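Local atomic coordinates of twin-arginine translocation pathway signal protein (Burkholderia phytofirmans, PDB entry 2RJO), a protein that binds galactose in the crystal and is probably the periplasmic sugar-binding component of a bacterial ABC transport system. Residues A[114-119]-A[253-258]; A[287-290]-A[294-297]. One frame throughout, in Å; residues are numbered along the deposited sequence.

Interaction 1: residues A[114-119]-A[253-258]; sequences LSYDGV and PFWLGG
Leu114, on strand 110-115, reaches over to Leu256 on helix 253-268, and the two side chains pass alongside one another, running opposite ways, until Leu114 CD1 lies 4.1 Å from Leu256 CD2. Leucine suits this buried place, its two methyls packing between helix and sheet with no polar group to satisfy; further along the helix, Ile259 and Met263 also lie against Leu114. Tyr116 makes the larger part of this segment's contact. With its CG anti to the carbonyl carbon (chi1 -66°), the ring extends toward the helix and meets Leu256: Leu256 CD1 sits at the ring edge, near its plane, 3.9 Å from Tyr116 CE2. Tyr116 OH is 3.9 Å from Leu256 CG and equally far from Trp255 CZ3, at the six-membered end of the indole; the hydroxyl also hydrogen-bonds to a residue flanking the segments. The rings of Trp95 and Trp251, both sugar-pocket residues, also meet the Tyr116 ring. Asp117 caps helix 118-132 through OD1 at the backbone N of Ala120. Here the chain passes from one lobe to the other, probably as one of the hinge strands typical of periplasmic binding proteins, with the Leu256 side chain about 8 Å from the bound galactose.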
ATOM      1  N   LEU A 114       4.937  -8.781  -3.532  1.00 19.04           N
ATOM      2  CA  LEU A 114       5.257  -8.261  -2.212  1.00 18.93           C
ATOM      3  C   LEU A 114       3.988  -7.758  -1.549  1.00 18.10           C
ATOM      4  O   LEU A 114       3.110  -7.206  -2.205  1.00 17.34           O
ATOM      5  CB  LEU A 114       6.254  -7.107  -2.313  1.00 18.99           C
ATOM      6  CG  LEU A 114       7.579  -7.386  -3.022  1.00 20.24           C
ATOM      7  CD1 LEU A 114       8.426  -6.134  -2.930  1.00 19.53           C
ATOM      8  CD2 LEU A 114       8.294  -8.577  -2.394  1.00 19.55           C
ATOM      9  N   SER A 115       3.885  -7.946  -0.241  1.00 18.99           N
ATOM     10  CA  SER A 115       2.706  -7.496   0.462  1.00 19.44           C
ATOM     11  C   SER A 115       2.962  -7.469   1.955  1.00 20.45           C
ATOM     12  O   SER A 115       4.060  -7.772   2.413  1.00 19.97           O
ATOM     13  CB  SER A 115       1.531  -8.424   0.152  1.00 18.85           C
ATOM     14  OG  SER A 115       0.317  -7.907   0.670  1.00 18.02           O
ATOM     15  N   TYR A 116       1.945  -7.078   2.706  1.00 20.49           N
ATOM     16  CA  TYR A 116       2.038  -7.029   4.151  1.00 21.20           C
ATOM     17  C   TYR A 116       0.767  -7.663   4.668  1.00 22.81           C
ATOM     18  O   TYR A 116      -0.236  -7.730   3.947  1.00 22.05           O
ATOM     19  CB  TYR A 116       2.128  -5.589   4.639  1.00 20.60           C
ATOM     20  CG  TYR A 116       3.380  -4.873   4.230  1.00 17.22           C
ATOM     21  CD1 TYR A 116       4.373  -4.604   5.153  1.00 19.08           C
ATOM     22  CD2 TYR A 116       3.556  -4.426   2.924  1.00 19.26           C
ATOM     23  CE1 TYR A 116       5.518  -3.897   4.794  1.00 20.09           C
ATOM     24  CE2 TYR A 116       4.692  -3.717   2.549  1.00 20.42           C
ATOM     25  CZ  TYR A 116       5.670  -3.454   3.491  1.00 20.57           C
ATOM     26  OH  TYR A 116       6.793  -2.736   3.144  1.00 20.90           O
ATOM     27  N   ASP A 117       0.817  -8.123   5.911  1.00 23.51           N
ATOM     28  CA  ASP A 117      -0.314  -8.762   6.570  1.00 25.26           C
ATOM     29  C   ASP A 117      -1.359  -7.717   6.973  1.00 25.23           C
ATOM     30  O   ASP A 117      -1.324  -7.196   8.093  1.00 25.50           O
ATOM     31  CB  ASP A 117       0.191  -9.500   7.811  1.00 26.51           C
ATOM     32  CG  ASP A 117      -0.900 -10.255   8.529  1.00 28.92           C
ATOM     33  OD1 ASP A 117      -2.097  -9.977   8.285  1.00 29.18           O
ATOM     34  OD2 ASP A 117      -0.554 -11.127   9.354  1.00 29.21           O
ATOM     35  N   GLY A 118      -2.298  -7.435   6.073  1.00 24.63           N
ATOM     36  CA  GLY A 118      -3.323  -6.444   6.356  1.00 22.85           C
ATOM     37  C   GLY A 118      -4.270  -6.790   7.494  1.00 24.12           C
ATOM     38  O   GLY A 118      -4.844  -5.894   8.126  1.00 23.26           O
ATOM     39  N   VAL A 119      -4.447  -8.085   7.758  1.00 23.98           N
ATOM     40  CA  VAL A 119      -5.337  -8.511   8.828  1.00 24.61           C
ATOM     41  C   VAL A 119      -4.709  -8.174  10.170  1.00 24.68           C
ATOM     42  O   VAL A 119      -5.388  -7.700  11.085  1.00 25.65           O
ATOM     43  CB  VAL A 119      -5.598 -10.038   8.783  1.00 25.50           C
ATOM     44  CG1 VAL A 119      -6.647 -10.423   9.830  1.00 25.19           C
ATOM     45  CG2 VAL A 119      -6.061 -10.447   7.390  1.00 25.48           C
ATOM     46  N   PRO A 253       6.733   3.040   1.221  1.00 21.14           N
ATOM     47  CA  PRO A 253       6.482   3.037  -0.220  1.00 21.22           C
ATOM     48  C   PRO A 253       7.756   3.339  -0.999  1.00 21.31           C
ATOM     49  O   PRO A 253       8.007   2.742  -2.043  1.00 23.46           O
ATOM     50  CB  PRO A 253       5.393   4.099  -0.389  1.00 20.68           C
ATOM     51  CG  PRO A 253       5.530   4.959   0.841  1.00 21.26           C
ATOM     52  CD  PRO A 253       5.816   3.959   1.914  1.00 20.67           C
ATOM     53  N   PHE A 254       8.568   4.256  -0.489  1.00 18.69           N
ATOM     54  CA  PHE A 254       9.827   4.577  -1.149  1.00 18.14           C
ATOM     55  C   PHE A 254      10.594   3.274  -1.385  1.00 15.37           C
ATOM     56  O   PHE A 254      10.941   2.942  -2.507  1.00 18.12           O
ATOM     57  CB  PHE A 254      10.658   5.498  -0.264  1.00 18.35           C
ATOM     58  CG  PHE A 254      11.983   5.870  -0.855  1.00 19.64           C
ATOM     59  CD1 PHE A 254      12.113   7.011  -1.641  1.00 19.88           C
ATOM     60  CD2 PHE A 254      13.107   5.082  -0.623  1.00 19.38           C
ATOM     61  CE1 PHE A 254      13.349   7.368  -2.192  1.00 19.97           C
ATOM     62  CE2 PHE A 254      14.349   5.426  -1.169  1.00 21.01           C
ATOM     63  CZ  PHE A 254      14.469   6.576  -1.956  1.00 19.73           C
ATOM     64  N   TRP A 255      10.858   2.541  -0.310  1.00 17.95           N
ATOM     65  CA  TRP A 255      11.571   1.271  -0.396  1.00 16.44           C
ATOM     66  C   TRP A 255      10.851   0.286  -1.327  1.00 18.57           C
ATOM     67  O   TRP A 255      11.483  -0.379  -2.151  1.00 18.86           O
ATOM     68  CB  TRP A 255      11.696   0.648   0.994  1.00 17.91           C
ATOM     69  CG  TRP A 255      12.330  -0.699   0.966  1.00 16.01           C
ATOM     70  CD1 TRP A 255      13.655  -0.976   0.817  1.00 18.13           C
ATOM     71  CD2 TRP A 255      11.664  -1.961   1.046  1.00 17.03           C
ATOM     72  NE1 TRP A 255      13.860  -2.336   0.798  1.00 15.55           N
ATOM     73  CE2 TRP A 255      12.647  -2.965   0.937  1.00 15.60           C
ATOM     74  CE3 TRP A 255      10.324  -2.345   1.197  1.00 15.25           C
ATOM     75  CZ2 TRP A 255      12.337  -4.326   0.975  1.00 15.85           C
ATOM     76  CZ3 TRP A 255      10.015  -3.707   1.234  1.00 14.99           C
ATOM     77  CH2 TRP A 255      11.016  -4.675   1.124  1.00 15.69           C
ATOM     78  N   LEU A 256       9.535   0.180  -1.182  1.00 16.89           N
ATOM     79  CA  LEU A 256       8.761  -0.720  -2.021  1.00 18.37           C
ATOM     80  C   LEU A 256       8.975  -0.416  -3.494  1.00 17.93           C
ATOM     81  O   LEU A 256       9.162  -1.323  -4.298  1.00 15.75           O
ATOM     82  CB  LEU A 256       7.269  -0.607  -1.702  1.00 20.17           C
ATOM     83  CG  LEU A 256       6.751  -1.449  -0.546  1.00 22.91           C
ATOM     84  CD1 LEU A 256       5.347  -1.007  -0.165  1.00 22.43           C
ATOM     85  CD2 LEU A 256       6.771  -2.906  -0.965  1.00 23.07           C
ATOM     86  N   GLY A 257       8.946   0.870  -3.834  1.00 18.53           N
ATOM     87  CA  GLY A 257       9.129   1.296  -5.211  1.00 17.86           C
ATOM     88  C   GLY A 257      10.453   0.910  -5.844  1.00 20.95           C
ATOM     89  O   GLY A 257      10.506   0.551  -7.026  1.00 19.52           O
ATOM     90  N   GLY A 258      11.527   0.992  -5.062  1.00 20.48           N
ATOM     91  CA  GLY A 258      12.836   0.656  -5.577  1.00 20.77           C
ATOM     92  C   GLY A 258      13.181  -0.815  -5.506  1.00 21.03           C
ATOM     93  O   GLY A 258      13.715  -1.367  -6.467  1.00 21.64           O
TER

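Interaction 2: residues A[287-290]-A[294-297]; sequences TATF and TNVQ
Asn295 donates a hydrogen bond from ND2 to the backbone O of Phe290, 3.0 Å away. The amide nitrogen arrives in the carbonyl plane, on a lone pair of the oxygen, with a C=O...N angle of 144°; the oxygen lies 27° out of the Asn295 amide plane, and the bond is bent at the hydrogen. Thr289 adds an apolar touch beside it: its CG2 stands 4.0 Å from Asn295 ND2. With chi1 at 72°, Asn295 CG is tucked over its own backbone, which turns the amide toward the strand. Asn295 occupies the N-cap position of helix 296-302, yet its side chain makes no capping bond and turns back to strand 283-291; the contact closes the short strand-to-helix connection of this periplasmic binding protein fold. An amide suits this place because it can donate and accept: while ND2 holds Phe290, OD1 accepts from the backbone N of Thr292, and the two bonds fix the rotation of the amide. Further out, Thr289 OG1 accepts a hydrogen bond from Arg302 NH1, at the far end of helix 296-302; threonine supplies this hydroxyl and the methyl near Asn295 from one branched carbon. The Phe290 ring packs on Val249 and helix 118-132.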
ATOM      1  N   THR A 287       8.053  -6.720   6.619  1.00 21.06           N
ATOM      2  CA  THR A 287       7.974  -6.124   7.942  1.00 22.37           C
ATOM      3  C   THR A 287       7.629  -4.657   7.800  1.00 22.57           C
ATOM      4  O   THR A 287       8.216  -3.962   6.977  1.00 23.44           O
ATOM      5  CB  THR A 287       9.314  -6.245   8.689  1.00 22.63           C
ATOM      6  OG1 THR A 287       9.612  -7.631   8.901  1.00 25.01           O
ATOM      7  CG2 THR A 287       9.244  -5.539  10.039  1.00 24.66           C
ATOM      8  N   ALA A 288       6.666  -4.188   8.588  1.00 21.55           N
ATOM      9  CA  ALA A 288       6.278  -2.781   8.549  1.00 21.79           C
ATOM     10  C   ALA A 288       6.508  -2.199   9.945  1.00 22.15           C
ATOM     11  O   ALA A 288       6.801  -2.942  10.877  1.00 24.32           O
ATOM     12  CB  ALA A 288       4.824  -2.655   8.147  1.00 18.01           C
ATOM     13  N   THR A 289       6.397  -0.880  10.078  1.00 22.24           N
ATOM     14  CA  THR A 289       6.600  -0.209  11.369  1.00 21.64           C
ATOM     15  C   THR A 289       5.314   0.448  11.870  1.00 20.57           C
ATOM     16  O   THR A 289       4.796   1.372  11.242  1.00 18.59           O
ATOM     17  CB  THR A 289       7.657   0.924  11.278  1.00 21.75           C
ATOM     18  OG1 THR A 289       8.730   0.516  10.430  1.00 25.64           O
ATOM     19  CG2 THR A 289       8.214   1.250  12.660  1.00 23.55           C
ATOM     20  N   PHE A 290       4.792  -0.028  12.994  1.00 22.18           N
ATOM     21  CA  PHE A 290       3.597   0.574  13.548  1.00 22.23           C
ATOM     22  C   PHE A 290       4.074   1.929  14.055  1.00 22.12           C
ATOM     23  O   PHE A 290       5.100   2.005  14.730  1.00 20.86           O
ATOM     24  CB  PHE A 290       3.082  -0.253  14.712  1.00 22.09           C
ATOM     25  CG  PHE A 290       1.740   0.179  15.207  1.00 22.95           C
ATOM     26  CD1 PHE A 290       0.606   0.019  14.415  1.00 24.57           C
ATOM     27  CD2 PHE A 290       1.600   0.751  16.463  1.00 23.12           C
ATOM     28  CE1 PHE A 290      -0.657   0.408  14.879  1.00 21.94           C
ATOM     29  CE2 PHE A 290       0.350   1.142  16.932  1.00 23.27           C
ATOM     30  CZ  PHE A 290      -0.775   0.977  16.140  1.00 22.16           C
ATOM     31  N   THR A 294       4.704   8.029  20.098  1.00 24.42           N
ATOM     32  CA  THR A 294       5.895   7.622  20.833  1.00 25.67           C
ATOM     33  C   THR A 294       7.104   7.357  19.943  1.00 23.91           C
ATOM     34  O   THR A 294       8.241   7.568  20.363  1.00 24.17           O
ATOM     35  CB  THR A 294       5.610   6.398  21.717  1.00 27.12           C
ATOM     36  OG1 THR A 294       5.344   5.258  20.900  1.00 30.08           O
ATOM     37  CG2 THR A 294       4.405   6.676  22.607  1.00 28.14           C
ATOM     38  N   ASN A 295       6.876   6.929  18.707  1.00 22.50           N
ATOM     39  CA  ASN A 295       8.001   6.690  17.810  1.00 22.26           C
ATOM     40  C   ASN A 295       7.879   7.500  16.528  1.00 22.66           C
ATOM     41  O   ASN A 295       8.665   7.317  15.604  1.00 23.29           O
ATOM     42  CB  ASN A 295       8.095   5.208  17.457  1.00 21.93           C
ATOM     43  CG  ASN A 295       6.997   4.768  16.515  1.00 22.35           C
ATOM     44  OD1 ASN A 295       5.863   5.221  16.630  1.00 21.08           O
ATOM     45  ND2 ASN A 295       7.325   3.876  15.581  1.00 20.97           N
ATOM     46  N   VAL A 296       6.911   8.409  16.466  1.00 22.08           N
ATOM     47  CA  VAL A 296       6.726   9.178  15.242  1.00 21.61           C
ATOM     48  C   VAL A 296       7.956   9.963  14.799  1.00 20.96           C
ATOM     49  O   VAL A 296       8.263  10.020  13.617  1.00 18.80           O
ATOM     50  CB  VAL A 296       5.536  10.149  15.350  1.00 21.48           C
ATOM     51  CG1 VAL A 296       5.807  11.214  16.408  1.00 21.74           C
ATOM     52  CG2 VAL A 296       5.277  10.784  13.993  1.00 19.77           C
ATOM     53  N   GLN A 297       8.662  10.567  15.741  1.00 23.33           N
ATOM     54  CA  GLN A 297       9.834  11.342  15.382  1.00 25.77           C
ATOM     55  C   GLN A 297      10.871  10.498  14.637  1.00 26.00           C
ATOM     56  O   GLN A 297      11.515  10.984  13.708  1.00 26.19           O
ATOM     57  CB  GLN A 297      10.446  11.977  16.630  1.00 28.14           C
ATOM     58  CG  GLN A 297      11.612  12.910  16.349  1.00 32.36           C
ATOM     59  CD  GLN A 297      12.937  12.179  16.241  1.00 35.49           C
ATOM     60  OE1 GLN A 297      13.347  11.478  17.174  1.00 37.43           O
ATOM     61  NE2 GLN A 297      13.622  12.343  15.103  1.00 37.25           N
TER

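Interaction 1 closes before interaction 2 opens along the chain, and their centres lie 15 Å apart. Helix 253-268, which supplies the second half of interaction 1, is followed by strand 283-291, the first half of interaction 2; that strand runs parallel to strand 110-115 in the same mixed sheet. The two contacts touch where these neighbouring strands probably cross between the lobes: Tyr116 CD1 packs 3.6 Å from Ala288 CB, and Tyr116 CE1 lies 3.5 Å from Thr287 O. Interaction 1 is buried near the middle of the molecule, whereas interaction 2 sits at the surface. Interaction 1 flanks one of the crossings that probably form the hinge around the sugar, and interaction 2 lies at the end of another.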